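Local coordinates for PmbA-related protein (Thermotoga maritima, PDB 1VL4) that is of unknown function but belongs to a family of probable metallopeptidases and was put forward as a modulator of DNA gyrase, at residues R41-R46 with V154-M159; G179-A184 with Y199-T204; M116-G121 with L285-K290; G340-N345 with S429-A434; V148-T153 with M185-D190. All blocks are in the same frame, centred on the assembly; numbering follows the deposited sequence. Where two conformers were deposited one is given.

Interaction 1 (R41-R46 with V154-M159)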
# COMPACT_ATOMS: atom_id res chain seq x y z
N ARG A 41 -8.03 -17.74 4.56
CA ARG A 41 -9.44 -17.55 4.36
C ARG A 41 -9.79 -16.38 5.25
O ARG A 41 -9.41 -16.35 6.46
CB ARG A 41 -10.06 -18.83 4.87
CG ARG A 41 -11.39 -19.19 4.40
CD ARG A 41 -11.68 -19.03 2.90
NE ARG A 41 -13.13 -19.08 2.82
CZ ARG A 41 -13.93 -18.11 3.24
NH1 ARG A 41 -13.44 -16.95 3.70
NH2 ARG A 41 -15.24 -18.28 3.18
N GLU A 42 -10.47 -15.38 4.69
CA GLU A 42 -10.75 -14.19 5.44
C GLU A 42 -12.13 -13.64 5.12
O GLU A 42 -12.63 -13.79 4.00
CB GLU A 42 -9.69 -13.11 5.22
CG GLU A 42 -9.62 -12.62 3.76
CD GLU A 42 -8.28 -11.97 3.41
OE1 GLU A 42 -8.06 -10.83 3.88
OE2 GLU A 42 -7.47 -12.59 2.68
N PHE A 43 -12.72 -13.01 6.14
CA PHE A 43 -13.95 -12.38 5.98
C PHE A 43 -13.87 -11.04 6.66
O PHE A 43 -13.48 -10.96 7.81
CB PHE A 43 -15.07 -13.22 6.56
CG PHE A 43 -16.41 -12.61 6.37
CD1 PHE A 43 -16.88 -11.63 7.25
CD2 PHE A 43 -17.19 -12.94 5.28
CE1 PHE A 43 -18.07 -11.04 7.08
CE2 PHE A 43 -18.45 -12.31 5.10
CZ PHE A 43 -18.86 -11.35 6.00
N SER A 44 -14.24 -9.98 5.96
CA SER A 44 -14.28 -8.68 6.57
C SER A 44 -15.50 -7.92 6.14
O SER A 44 -16.03 -8.16 5.07
CB SER A 44 -13.06 -7.88 6.14
OG SER A 44 -13.14 -7.57 4.77
N LEU A 45 -15.94 -7.00 6.99
CA LEU A 45 -16.96 -6.09 6.67
C LEU A 45 -16.81 -4.71 7.34
O LEU A 45 -16.25 -4.58 8.46
CB LEU A 45 -18.32 -6.69 6.95
CG LEU A 45 -18.75 -6.93 8.36
CD1 LEU A 45 -19.28 -5.62 8.97
CD2 LEU A 45 -19.84 -8.00 8.36
N ARG A 46 -17.29 -3.71 6.61
CA ARG A 46 -17.25 -2.30 7.07
C ARG A 46 -18.58 -1.66 6.92
O ARG A 46 -19.20 -1.75 5.86
CB ARG A 46 -16.21 -1.56 6.27
CG ARG A 46 -16.02 -0.10 6.62
CD ARG A 46 -14.97 0.55 5.70
NE ARG A 46 -15.58 1.26 4.57
CZ ARG A 46 -14.97 1.51 3.41
NH1 ARG A 46 -13.72 1.09 3.17
NH2 ARG A 46 -15.61 2.18 2.46
N VAL A 154 -17.34 1.27 11.37
CA VAL A 154 -17.20 0.05 12.18
C VAL A 154 -16.63 -1.00 11.25
O VAL A 154 -17.09 -1.19 10.11
CB VAL A 154 -18.54 -0.43 12.77
CG1 VAL A 154 -18.41 -1.79 13.38
CG2 VAL A 154 -19.09 0.56 13.77
N MET A 155 -15.60 -1.66 11.71
CA MET A 155 -14.99 -2.71 10.95
C MET A 155 -14.82 -4.03 11.73
O MET A 155 -14.28 -4.07 12.83
CB MET A 155 -13.68 -2.23 10.37
CG MET A 155 -13.15 -3.07 9.21
SD MET A 155 -11.42 -2.68 8.92
CE MET A 155 -11.66 -0.86 8.81
N TYR A 156 -15.23 -5.11 11.07
CA TYR A 156 -15.07 -6.48 11.53
C TYR A 156 -14.11 -7.22 10.57
O TYR A 156 -14.24 -7.13 9.34
CB TYR A 156 -16.46 -7.17 11.54
CG TYR A 156 -16.37 -8.69 11.83
CD1 TYR A 156 -16.12 -9.61 10.80
CD2 TYR A 156 -16.48 -9.18 13.13
CE1 TYR A 156 -15.96 -10.97 11.05
CE2 TYR A 156 -16.37 -10.51 13.39
CZ TYR A 156 -16.10 -11.42 12.34
OH TYR A 156 -15.95 -12.77 12.62
N LYS A 157 -13.23 -8.03 11.13
CA LYS A 157 -12.48 -8.95 10.35
C LYS A 157 -12.17 -10.26 11.07
O LYS A 157 -11.85 -10.26 12.25
CB LYS A 157 -11.16 -8.32 9.89
CG LYS A 157 -10.44 -9.23 8.88
CD LYS A 157 -9.33 -8.53 8.11
CE LYS A 157 -8.70 -9.47 7.10
NZ LYS A 157 -7.53 -8.82 6.41
N ASP A 158 -12.29 -11.38 10.35
CA ASP A 158 -11.68 -12.60 10.82
C ASP A 158 -10.86 -13.28 9.75
O ASP A 158 -11.02 -13.01 8.55
CB ASP A 158 -12.72 -13.56 11.44
CG ASP A 158 -13.71 -14.13 10.45
OD1 ASP A 158 -13.29 -14.77 9.47
OD2 ASP A 158 -14.94 -13.99 10.67
N MET A 159 -9.91 -14.11 10.19
CA MET A 159 -8.92 -14.73 9.30
C MET A 159 -8.50 -16.09 9.86
O MET A 159 -8.33 -16.21 11.10
CB MET A 159 -7.68 -13.78 9.10
CG MET A 159 -6.80 -14.11 7.86
SD MET A 159 -5.92 -12.66 7.16
CE MET A 159 -5.28 -13.39 5.65
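OD2 of Asp158, the residue that pairs with Phe43 across the two strands, is gripped from two quarters: Tyr156 OH donates to Asp158 OD2 at 2.5 Å, meeting the anti lone pair of that carboxylate oxygen, and Lys131 of helix 128-143 adds a salt bridge. The strands run antiparallel, 177° apart, in the middle of a six-stranded antiparallel sheet. Phe43 and Asp158 form a hydrogen-bonded pair, with Asp158 N to Phe43 O at 2.8 Å and Phe43 N to Asp158 O at 2.9 Å; Leu45 and Tyr156 form the next. On the face of Phe43, Leu45, Tyr156 and Asp158, the carboxylate is swung between the backbone N and the carbonyl carbon of its own residue (chi1 67°), which lays OD1 3.7 Å from Phe43 CB and puts OD2 near the plane of the Tyr156 ring, at its edge. Two aromatic rings suit this face, since helix 128-143 packs over it; the two side chains cross at about a right angle and meet where Tyr156 CE1 comes to the edge of the Phe43 ring, 4.0 Å from Phe43 CD1. An alanine in place of Asp158 would probably leave the Tyr156 hydroxyl and the Lys131 ammonium without their shared mate and let the phenol turn more freely. Ser44, Glu42 and Lys157 belong to the other face. There Lys157 is fully stretched, as a long flexible base can be, and its NZ makes a weak salt bridge to Glu42 OE1 at 3.3 Å, while its CG lies 4.0 Å from Ser44 CB.

Interaction 2 (G179-A184 with Y199-T204)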
# COMPACT_ATOMS: atom_id res chain seq x y z
N GLY A 179 -8.14 -15.78 14.18
CA GLY A 179 -8.38 -14.62 15.01
C GLY A 179 -9.24 -13.64 14.29
O GLY A 179 -9.67 -13.87 13.17
N GLY A 180 -9.52 -12.56 14.99
CA GLY A 180 -10.43 -11.52 14.49
C GLY A 180 -10.24 -10.24 15.27
O GLY A 180 -9.52 -10.20 16.27
N PHE A 181 -10.99 -9.24 14.84
CA PHE A 181 -10.80 -7.80 15.16
C PHE A 181 -12.16 -7.16 14.97
O PHE A 181 -12.91 -7.51 14.02
CB PHE A 181 -9.73 -7.30 14.16
CG PHE A 181 -9.59 -5.83 13.99
CD1 PHE A 181 -8.69 -5.11 14.79
CD2 PHE A 181 -10.21 -5.18 12.91
CE1 PHE A 181 -8.47 -3.71 14.57
CE2 PHE A 181 -10.02 -3.82 12.68
CZ PHE A 181 -9.11 -3.07 13.50
N LEU A 182 -12.53 -6.27 15.88
CA LEU A 182 -13.68 -5.44 15.73
C LEU A 182 -13.26 -4.05 16.18
O LEU A 182 -12.65 -3.91 17.24
CB LEU A 182 -14.83 -5.93 16.58
CG LEU A 182 -16.20 -5.29 16.46
CD1 LEU A 182 -16.73 -5.20 15.03
CD2 LEU A 182 -17.22 -6.00 17.37
N PHE A 183 -13.62 -3.06 15.36
CA PHE A 183 -13.15 -1.68 15.50
C PHE A 183 -14.36 -0.78 15.30
O PHE A 183 -15.25 -1.05 14.49
CB PHE A 183 -12.05 -1.35 14.45
CG PHE A 183 -11.75 0.17 14.26
CD1 PHE A 183 -10.79 0.81 15.06
CD2 PHE A 183 -12.40 0.92 13.30
CE1 PHE A 183 -10.50 2.12 14.91
CE2 PHE A 183 -12.13 2.26 13.16
CZ PHE A 183 -11.15 2.86 13.96
N ALA A 184 -14.38 0.32 16.04
CA ALA A 184 -15.38 1.34 15.84
C ALA A 184 -14.77 2.73 16.03
O ALA A 184 -13.87 2.91 16.86
CB ALA A 184 -16.52 1.15 16.81
N TYR A 199 -10.67 -0.54 19.46
CA TYR A 199 -10.67 -1.87 18.84
C TYR A 199 -10.35 -2.91 19.89
O TYR A 199 -9.73 -2.62 20.95
CB TYR A 199 -9.63 -1.98 17.70
CG TYR A 199 -8.20 -1.83 18.16
CD1 TYR A 199 -7.44 -2.94 18.58
CD2 TYR A 199 -7.61 -0.59 18.20
CE1 TYR A 199 -6.10 -2.75 19.06
CE2 TYR A 199 -6.31 -0.41 18.67
CZ TYR A 199 -5.58 -1.47 19.10
OH TYR A 199 -4.30 -1.20 19.53
N GLU A 200 -10.77 -4.13 19.60
CA GLU A 200 -10.29 -5.31 20.35
C GLU A 200 -9.78 -6.34 19.30
O GLU A 200 -10.33 -6.46 18.21
CB GLU A 200 -11.41 -5.91 21.21
CG GLU A 200 -11.69 -5.19 22.58
CD GLU A 200 -13.07 -5.54 23.27
OE1 GLU A 200 -13.74 -6.57 22.93
OE2 GLU A 200 -13.47 -4.74 24.18
N LEU A 201 -8.67 -7.00 19.63
CA LEU A 201 -8.15 -8.18 18.89
C LEU A 201 -8.49 -9.41 19.71
O LEU A 201 -8.49 -9.35 20.95
CB LEU A 201 -6.64 -8.06 18.70
CG LEU A 201 -6.29 -7.06 17.61
CD1 LEU A 201 -4.95 -6.39 17.89
CD2 LEU A 201 -6.29 -7.75 16.25
N ALA A 202 -8.91 -10.48 19.05
CA ALA A 202 -9.33 -11.69 19.72
C ALA A 202 -8.98 -12.96 18.93
O ALA A 202 -8.97 -12.99 17.70
CB ALA A 202 -10.82 -11.64 19.96
N ARG A 203 -8.77 -14.03 19.68
CA ARG A 203 -8.59 -15.39 19.13
C ARG A 203 -9.95 -16.08 18.96
O ARG A 203 -10.13 -16.98 18.12
CB ARG A 203 -7.69 -16.16 20.11
CG ARG A 203 -7.23 -17.46 19.56
CD ARG A 203 -5.98 -17.41 18.79
NE ARG A 203 -4.82 -16.74 19.42
CZ ARG A 203 -3.76 -16.38 18.70
NH1 ARG A 203 -3.71 -16.71 17.42
NH2 ARG A 203 -2.73 -15.75 19.22
N THR A 204 -10.93 -15.67 19.76
CA THR A 204 -12.26 -16.25 19.64
C THR A 204 -13.34 -15.12 19.63
O THR A 204 -13.09 -14.05 20.17
CB THR A 204 -12.50 -17.20 20.82
OG1 THR A 204 -13.71 -17.94 20.61
CG2 THR A 204 -12.66 -16.42 22.08
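Strands 179-184 and 199-202 run antiparallel at 171°, their axes 4.8 Å apart, with Gly180-Ala202 and Leu182-Glu200 as hydrogen-bonded pairs; Gly180 N reaches Ala202 O at 2.8 Å, while Leu182 N to Glu200 O is longer, at 3.2 Å. Gly179 meets Ala202 O through its CA at 3.2 Å, and its backbone angles admit only a residue without CB. Phe181, Phe183, Tyr199 and Leu201 share one face. Tyr199 has its CG lodged between the backbone N and the carbonyl carbon (chi1 64°), which sends the ring away from the neighbouring strand and presents CB instead. That methylene sits 3.8 Å from Phe181 CE1 and 4.0 Å from Phe183 CD1, near the plane of the Phe183 ring at its edge, so both phenyl rings touch the same methylene. Phe181 CD1 also touches Leu201 CD2 at 3.9 Å, one of the two methyls of a branched side chain that fits beside a ring. The phenol is taken up elsewhere, in a cation-pi contact with Lys427. On the other face Leu182 packs on helix 210-223, where an apolar branch is apt. The two strands are the legs of a beta hairpin, 172-188 with 194-202, whose second strand is an outermost one of the chain's long antiparallel sheet.

Interaction 3 (M116-G121 with L285-K290)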
# COMPACT_ATOMS: atom_id res chain seq x y z
N MET A 116 1.84 -23.85 20.88
CA MET A 116 1.02 -22.67 21.19
C MET A 116 -0.37 -22.78 20.53
O MET A 116 -0.49 -23.34 19.42
CB MET A 116 1.74 -21.38 20.81
CG MET A 116 2.19 -21.32 19.42
SD MET A 116 3.01 -19.81 18.87
CE MET A 116 4.59 -19.93 19.72
N GLU A 117 -1.39 -22.29 21.23
CA GLU A 117 -2.78 -22.41 20.79
C GLU A 117 -3.16 -21.20 19.95
O GLU A 117 -3.80 -20.29 20.41
CB GLU A 117 -3.78 -22.66 21.97
CG GLU A 117 -5.09 -23.27 21.39
CD GLU A 117 -6.30 -23.37 22.33
OE1 GLU A 117 -6.48 -22.51 23.23
OE2 GLU A 117 -7.11 -24.30 22.09
N THR A 118 -2.69 -21.20 18.71
CA THR A 118 -2.88 -20.11 17.78
C THR A 118 -4.12 -20.35 16.93
O THR A 118 -4.59 -19.44 16.30
CB THR A 118 -1.64 -19.93 16.87
OG1 THR A 118 -1.27 -21.20 16.28
CG2 THR A 118 -0.45 -19.43 17.68
N TYR A 119 -4.66 -21.56 16.96
CA TYR A 119 -5.84 -21.86 16.15
C TYR A 119 -6.88 -22.39 17.08
O TYR A 119 -6.71 -23.45 17.65
CB TYR A 119 -5.50 -22.90 15.09
CG TYR A 119 -6.72 -23.32 14.33
CD1 TYR A 119 -7.34 -22.42 13.44
CD2 TYR A 119 -7.34 -24.53 14.58
CE1 TYR A 119 -8.51 -22.79 12.76
CE2 TYR A 119 -8.51 -24.89 13.92
CZ TYR A 119 -9.09 -24.01 13.01
OH TYR A 119 -10.26 -24.38 12.34
N VAL A 120 -7.97 -21.67 17.21
CA VAL A 120 -9.08 -22.13 18.06
C VAL A 120 -10.24 -22.71 17.27
O VAL A 120 -10.81 -23.66 17.72
CB VAL A 120 -9.51 -21.02 19.03
CG1 VAL A 120 -10.69 -21.44 19.89
CG2 VAL A 120 -8.31 -20.68 19.94
N GLY A 121 -10.59 -22.15 16.12
CA GLY A 121 -11.66 -22.71 15.30
C GLY A 121 -13.06 -22.16 15.55
O GLY A 121 -14.01 -22.62 14.97
N LEU A 285 8.19 -11.82 22.22
CA LEU A 285 7.45 -12.99 22.69
C LEU A 285 6.91 -13.77 21.49
O LEU A 285 6.28 -13.18 20.62
CB LEU A 285 6.26 -12.54 23.53
CG LEU A 285 6.28 -12.61 25.03
CD1 LEU A 285 7.54 -12.07 25.70
CD2 LEU A 285 5.02 -11.95 25.53
N PRO A 286 7.14 -15.10 21.42
CA PRO A 286 6.52 -15.91 20.33
C PRO A 286 4.98 -15.92 20.33
O PRO A 286 4.35 -16.13 19.31
CB PRO A 286 7.05 -17.32 20.60
CG PRO A 286 8.33 -17.10 21.42
CD PRO A 286 8.08 -15.88 22.25
N TYR A 287 4.42 -15.81 21.52
CA TYR A 287 3.00 -15.99 21.69
C TYR A 287 2.41 -15.10 22.76
O TYR A 287 2.99 -14.93 23.81
CB TYR A 287 2.69 -17.43 21.99
CG TYR A 287 1.28 -17.72 22.40
CD1 TYR A 287 0.26 -17.98 21.46
CD2 TYR A 287 0.97 -17.81 23.75
CE1 TYR A 287 -1.05 -18.26 21.88
CE2 TYR A 287 -0.33 -18.05 24.17
CZ TYR A 287 -1.32 -18.30 23.23
OH TYR A 287 -2.54 -18.62 23.73
N HIS A 288 1.23 -14.57 22.44
CA HIS A 288 0.29 -14.01 23.39
C HIS A 288 -1.11 -14.40 22.87
O HIS A 288 -1.36 -14.39 21.67
CB HIS A 288 0.46 -12.49 23.43
CG HIS A 288 -0.41 -11.82 24.46
ND1 HIS A 288 -1.79 -11.72 24.32
CD2 HIS A 288 -0.11 -11.25 25.65
CE1 HIS A 288 -2.28 -11.07 25.37
NE2 HIS A 288 -1.28 -10.76 26.17
N PRO A 289 -2.02 -14.76 23.77
CA PRO A 289 -3.35 -15.19 23.37
C PRO A 289 -4.10 -14.29 22.40
O PRO A 289 -4.79 -14.81 21.55
CB PRO A 289 -4.11 -15.24 24.71
CG PRO A 289 -3.05 -15.52 25.71
CD PRO A 289 -1.82 -14.87 25.22
N LYS A 290 -3.88 -12.98 22.47
CA LYS A 290 -4.53 -11.98 21.59
C LYS A 290 -3.54 -11.37 20.57
O LYS A 290 -3.90 -10.48 19.82
CB LYS A 290 -5.11 -10.83 22.43
CG LYS A 290 -6.24 -11.22 23.34
CD LYS A 290 -6.83 -9.97 23.97
CE LYS A 290 -7.58 -10.24 25.28
NZ LYS A 290 -7.32 -9.15 26.27
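Met116 and Tyr287 slide past each other in opposite directions, and their touching surfaces are carbon and sulfur throughout. Met116 CB lies 3.8 Å from Tyr287 CD1, while further out the thioether SD is 3.9 Å from Tyr287 CB. The terminal methyl then turns (chi3 72°) onto the proline that precedes the tyrosine, with Met116 CE at 3.7 Å from Pro286 CB. A flexible, unbranched methionine suits this place, because one chain can follow both a ring and a proline. Thr118 CG2 comes to the edge of the same ring, near its plane, 4.1 Å from Tyr287 CD1, and Glu117 O stands at that edge too, 3.7 Å from Tyr287 CE1. With SD 5.3 Å from the ring centroid and 64° off its normal, this is an oblique Met-aromatic contact between two irregular chain segments, and on the first of them Glu117 is the centre of an inverse gamma turn that brings Met116 and Thr118 to the same ring. An alanine in place of Tyr287 would probably open a gap beside Met116 and set its thioether free to turn. Tyr287 holds CG anti to its own N (chi1 171°), which turns the ring toward the 116-118 segment; Pro289 N lies 3.6 Å above one of its faces, offset toward the rim. Further out, Thr118 OG1 bonds to Gln176 O, tying the first segment to strand 172-188, while Arg203 binds the carbonyl oxygens of His288 and Pro289 and, weakly, that of Thr118.

Interaction 4 (G340-N345 with S429-A434)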
# COMPACT_ATOMS: atom_id res chain seq x y z
N GLY A 340 11.45 -8.43 6.13
CA GLY A 340 12.33 -7.87 7.11
C GLY A 340 12.35 -8.67 8.38
O GLY A 340 11.35 -9.34 8.75
N ILE A 341 13.49 -8.58 9.05
CA ILE A 341 13.62 -9.09 10.40
C ILE A 341 12.63 -8.34 11.30
O ILE A 341 12.61 -7.10 11.33
CB ILE A 341 15.07 -8.91 10.90
CG1 ILE A 341 16.02 -9.77 10.04
CG2 ILE A 341 15.17 -9.23 12.35
CD1 ILE A 341 17.46 -9.40 10.14
N ARG A 342 11.80 -9.08 12.02
CA ARG A 342 10.92 -8.45 12.98
C ARG A 342 10.63 -9.33 14.19
O ARG A 342 10.77 -10.53 14.14
CB ARG A 342 9.61 -7.97 12.32
CG ARG A 342 8.67 -9.08 11.93
CD ARG A 342 7.26 -8.57 11.51
NE ARG A 342 6.50 -9.61 10.78
CZ ARG A 342 5.90 -10.66 11.32
NH1 ARG A 342 5.93 -10.89 12.65
NH2 ARG A 342 5.27 -11.51 10.52
N PRO A 343 10.22 -8.69 15.29
CA PRO A 343 9.72 -9.40 16.46
C PRO A 343 8.40 -10.05 16.13
O PRO A 343 7.75 -9.69 15.14
CB PRO A 343 9.52 -8.28 17.52
CG PRO A 343 9.46 -7.05 16.80
CD PRO A 343 10.11 -7.22 15.45
N VAL A 344 7.99 -11.00 16.96
CA VAL A 344 6.70 -11.64 16.78
C VAL A 344 5.69 -10.77 17.55
O VAL A 344 4.84 -10.14 16.95
CB VAL A 344 6.73 -13.13 17.25
CG1 VAL A 344 5.38 -13.75 17.12
CG2 VAL A 344 7.77 -13.95 16.41
N ASN A 345 5.79 -10.76 18.87
CA ASN A 345 5.06 -9.81 19.69
C ASN A 345 6.09 -8.97 20.43
O ASN A 345 6.86 -9.51 21.21
CB ASN A 345 4.18 -10.50 20.70
CG ASN A 345 3.07 -11.35 20.05
OD1 ASN A 345 2.05 -10.82 19.63
ND2 ASN A 345 3.28 -12.70 20.02
N SER A 429 -1.69 -5.00 20.33
CA SER A 429 -1.97 -4.57 19.00
C SER A 429 -1.49 -5.69 18.06
O SER A 429 -1.35 -6.84 18.48
CB SER A 429 -1.25 -3.24 18.69
OG SER A 429 -1.75 -2.66 17.52
N GLN A 430 -1.16 -5.34 16.83
CA GLN A 430 -0.82 -6.31 15.81
C GLN A 430 0.51 -6.97 16.03
O GLN A 430 0.62 -8.20 15.93
CB GLN A 430 -0.82 -5.66 14.42
CG GLN A 430 -2.23 -5.26 14.00
CD GLN A 430 -2.37 -5.10 12.50
OE1 GLN A 430 -1.39 -5.21 11.74
NE2 GLN A 430 -3.60 -4.88 12.05
N HIS A 431 1.52 -6.16 16.31
CA HIS A 431 2.87 -6.64 16.52
C HIS A 431 3.51 -6.09 17.80
O HIS A 431 4.65 -6.37 18.10
CB HIS A 431 3.72 -6.27 15.30
CG HIS A 431 3.03 -6.51 13.98
ND1 HIS A 431 2.91 -7.77 13.42
CD2 HIS A 431 2.37 -5.67 13.15
CE1 HIS A 431 2.24 -7.68 12.29
NE2 HIS A 431 1.88 -6.42 12.10
N THR A 432 2.77 -5.26 18.52
CA THR A 432 3.24 -4.62 19.74
C THR A 432 2.21 -4.84 20.84
O THR A 432 1.02 -5.08 20.60
CB THR A 432 3.51 -3.11 19.54
OG1 THR A 432 2.34 -2.47 19.04
CG2 THR A 432 4.64 -2.85 18.57
N ILE A 433 2.71 -4.84 22.08
CA ILE A 433 1.93 -5.00 23.29
C ILE A 433 2.51 -4.10 24.34
O ILE A 433 3.73 -4.09 24.51
CB ILE A 433 2.07 -6.41 23.80
CG1 ILE A 433 1.59 -7.41 22.71
CG2 ILE A 433 1.38 -6.57 25.16
CD1 ILE A 433 1.69 -8.84 23.19
N ALA A 434 1.67 -3.36 25.05
CA ALA A 434 2.19 -2.36 25.97
C ALA A 434 1.17 -1.85 26.92
O ALA A 434 0.00 -1.79 26.58
CB ALA A 434 2.79 -1.15 25.20
O HOH W 1 0.84 -10.59 17.25
O HOH W 2 1.60 -8.21 19.35
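Asn345 CG (chi1 -63°) and Ile433 CG1 (chi1 -59°) both lie beside their backbone N; Ile433 then runs straight on, bringing its CD1 methyl to 3.9 Å from Asn345 CB. The methyl also lies 4.1 Å from Asn345 OD1, so it rests on the root of the asparagine side chain and beside its carbonyl oxygen. OD1 is held by two waters, each 2.7 Å away. One of these waters is also hydrogen-bonded to Gln430 O at 2.7 Å, and the other more weakly to Ser429 O at 3.4 Å, so water carries the polar link between the segments. The NH2 end is satisfied by Leu285 O and Ser294 OG. An asparagine suits such a spot, since a short amide can both accept and donate where the backbone is buried. Further along, Arg342 NH1 approaches His431 ND1 obliquely, no nearer than 4.4 Å, and bonds weakly to its own neighbour, Pro343 O, at 3.3 Å; the guanidinium also makes a cation-pi contact with Phe337. One face of the His431 ring rests on Gln430 CB. The contact lies where strands 345-348 and 432-434 pair in parallel in a mixed sheet: Ile433 bonds through its backbone to Leu346 and Leu348, Asn345 to Leu285 of strand 282-285, and helices 241-247 and 252-255 pack alongside, against Ala434 and against Arg342 and Pro343.

Interaction 5 (V148-T153 with M185-D190)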
# COMPACT_ATOMS: atom_id res chain seq x y z
N VAL A 148 -22.98 11.97 20.21
CA VAL A 148 -22.36 11.38 19.02
C VAL A 148 -23.14 11.81 17.78
O VAL A 148 -24.37 11.61 17.71
CB VAL A 148 -22.30 9.84 19.11
CG1 VAL A 148 -21.68 9.26 17.87
CG2 VAL A 148 -21.49 9.47 20.32
N VAL A 149 -22.43 12.45 16.84
CA VAL A 149 -23.06 13.01 15.64
C VAL A 149 -22.98 11.99 14.51
O VAL A 149 -23.80 11.99 13.60
CB VAL A 149 -22.45 14.39 15.19
CG1 VAL A 149 -22.67 15.42 16.23
CG2 VAL A 149 -20.97 14.32 14.90
N MET A 150 -21.97 11.13 14.55
CA MET A 150 -21.96 10.02 13.65
C MET A 150 -20.95 8.97 14.04
O MET A 150 -20.12 9.13 14.97
CB MET A 150 -21.70 10.50 12.24
CG MET A 150 -20.28 10.83 11.93
SD MET A 150 -20.18 11.37 10.20
CE MET A 150 -20.14 13.14 10.45
N VAL A 151 -21.01 7.87 13.28
CA VAL A 151 -20.13 6.73 13.50
C VAL A 151 -19.55 6.35 12.14
O VAL A 151 -20.11 5.53 11.41
CB VAL A 151 -20.89 5.58 14.20
CG1 VAL A 151 -19.94 4.47 14.54
CG2 VAL A 151 -21.59 6.09 15.45
N PRO A 152 -18.43 6.98 11.77
CA PRO A 152 -18.07 6.91 10.36
C PRO A 152 -17.64 5.50 9.95
O PRO A 152 -17.76 5.14 8.79
CB PRO A 152 -16.88 7.87 10.26
CG PRO A 152 -16.93 8.69 11.55
CD PRO A 152 -17.49 7.80 12.55
N THR A 153 -17.11 4.74 10.90
CA THR A 153 -16.62 3.44 10.63
C THR A 153 -16.88 2.46 11.76
O THR A 153 -16.69 2.76 12.91
CB THR A 153 -15.10 3.48 10.28
OG1 THR A 153 -14.91 4.21 9.08
CG2 THR A 153 -14.54 2.09 10.05
N MET A 185 -15.27 3.68 15.24
CA MET A 185 -14.85 5.09 15.37
C MET A 185 -16.09 5.98 15.41
O MET A 185 -16.99 5.85 14.56
CB MET A 185 -13.92 5.51 14.20
CG MET A 185 -13.25 6.89 14.44
SD MET A 185 -13.27 7.90 12.96
CE MET A 185 -13.59 9.55 13.57
N ALA A 186 -16.12 6.87 16.40
CA ALA A 186 -17.22 7.78 16.58
C ALA A 186 -16.77 9.25 16.49
O ALA A 186 -15.62 9.57 16.73
CB ALA A 186 -17.94 7.48 17.86
N ILE A 187 -17.68 10.11 16.06
CA ILE A 187 -17.47 11.59 16.07
C ILE A 187 -18.47 12.28 16.99
O ILE A 187 -19.68 12.11 16.82
CB ILE A 187 -17.57 12.18 14.65
CG1 ILE A 187 -16.48 11.55 13.76
CG2 ILE A 187 -17.46 13.73 14.68
CD1 ILE A 187 -16.48 11.99 12.34
N ALA A 188 -17.94 13.09 17.94
CA ALA A 188 -18.74 13.84 18.92
C ALA A 188 -18.87 15.33 18.50
O ALA A 188 -17.99 15.90 17.86
CB ALA A 188 -18.10 13.73 20.29
N ARG A 189 -20.01 15.91 18.84
CA ARG A 189 -20.31 17.28 18.50
C ARG A 189 -19.49 18.27 19.33
O ARG A 189 -19.50 18.21 20.54
CB ARG A 189 -21.79 17.53 18.74
CG ARG A 189 -22.23 18.94 18.43
CD ARG A 189 -23.67 19.14 18.78
NE ARG A 189 -24.56 18.46 17.86
CZ ARG A 189 -25.10 17.26 18.07
NH1 ARG A 189 -24.91 16.57 19.21
NH2 ARG A 189 -25.87 16.75 17.15
N ASP A 190 -18.77 19.19 18.65
CA ASP A 190 -18.02 20.24 19.34
C ASP A 190 -17.66 21.37 18.35
O ASP A 190 -17.84 21.20 17.14
CB ASP A 190 -16.76 19.62 19.99
CG ASP A 190 -16.12 20.51 21.04
OD1 ASP A 190 -16.80 21.43 21.54
OD2 ASP A 190 -14.94 20.27 21.37
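Val149 sets its CG1 methyl over the centre of one face of the Arg189 guanidinium, 3.5 Å above the plane, and the same methyl lies 3.4 Å from Arg189 CB. The bend of the arginine at chi3 (-72°) folds its flat end back onto the valine, and Glu146 O takes up NH1. The other valine branch, CG2, meets Ile187 CG2 at 3.6 Å, the two side chains crossing obliquely. Ile187 in turn lies side by side with Met150, pointing the same way, its CD1 4.0 Å from Met150 CG; the same CD1 also packs on Pro152 CG. A beta-branched isoleucine suits this position because its two arms serve different neighbours. Met185, bent at chi2 and chi3, closes the row with its CE 4.0 Å from Pro152 CG. In the backbone, Ile187 O accepts from Val149 N at 2.8 Å, nearly along the C=O axis, and weakly from Met150 N at 3.4 Å, while Ile187 N returns a bond to Met150 O. The register slips again before Thr153, whose O accepts from Met185 N, and Pro152, just before Thr153, has no N-H to give. Two residues, Val149 and Met150, facing the single Ile187 make a classic beta bulge, here near the open end of the antiparallel hairpin 148-167 with 172-188.

Interactions 1, 2 and 5 lie in one antiparallel sheet. Interactions 1 and 2, with centres 9 Å apart, are joined directly because strands 148-167 and 172-188 are neighbours: Phe183 N lies 2.8 Å from Met155 O and Phe181 N 2.9 Å from Lys157 O. Interaction 5 continues the same two strands outward, its centre about 21 Å from each of the others. Interaction 3 bridges to the C-terminal part, in which interaction 4 lies. Arg203 NE, 2.9 Å from Pro289 O, ties interaction 2 to interaction 3, and Leu285 N, 2.9 Å from Asn345 O, ties interaction 3 to interaction 4. Leu201 CD1 also packs on Ser429. Interactions 4 and 5 stay apart, about 13 Å between nearest atoms.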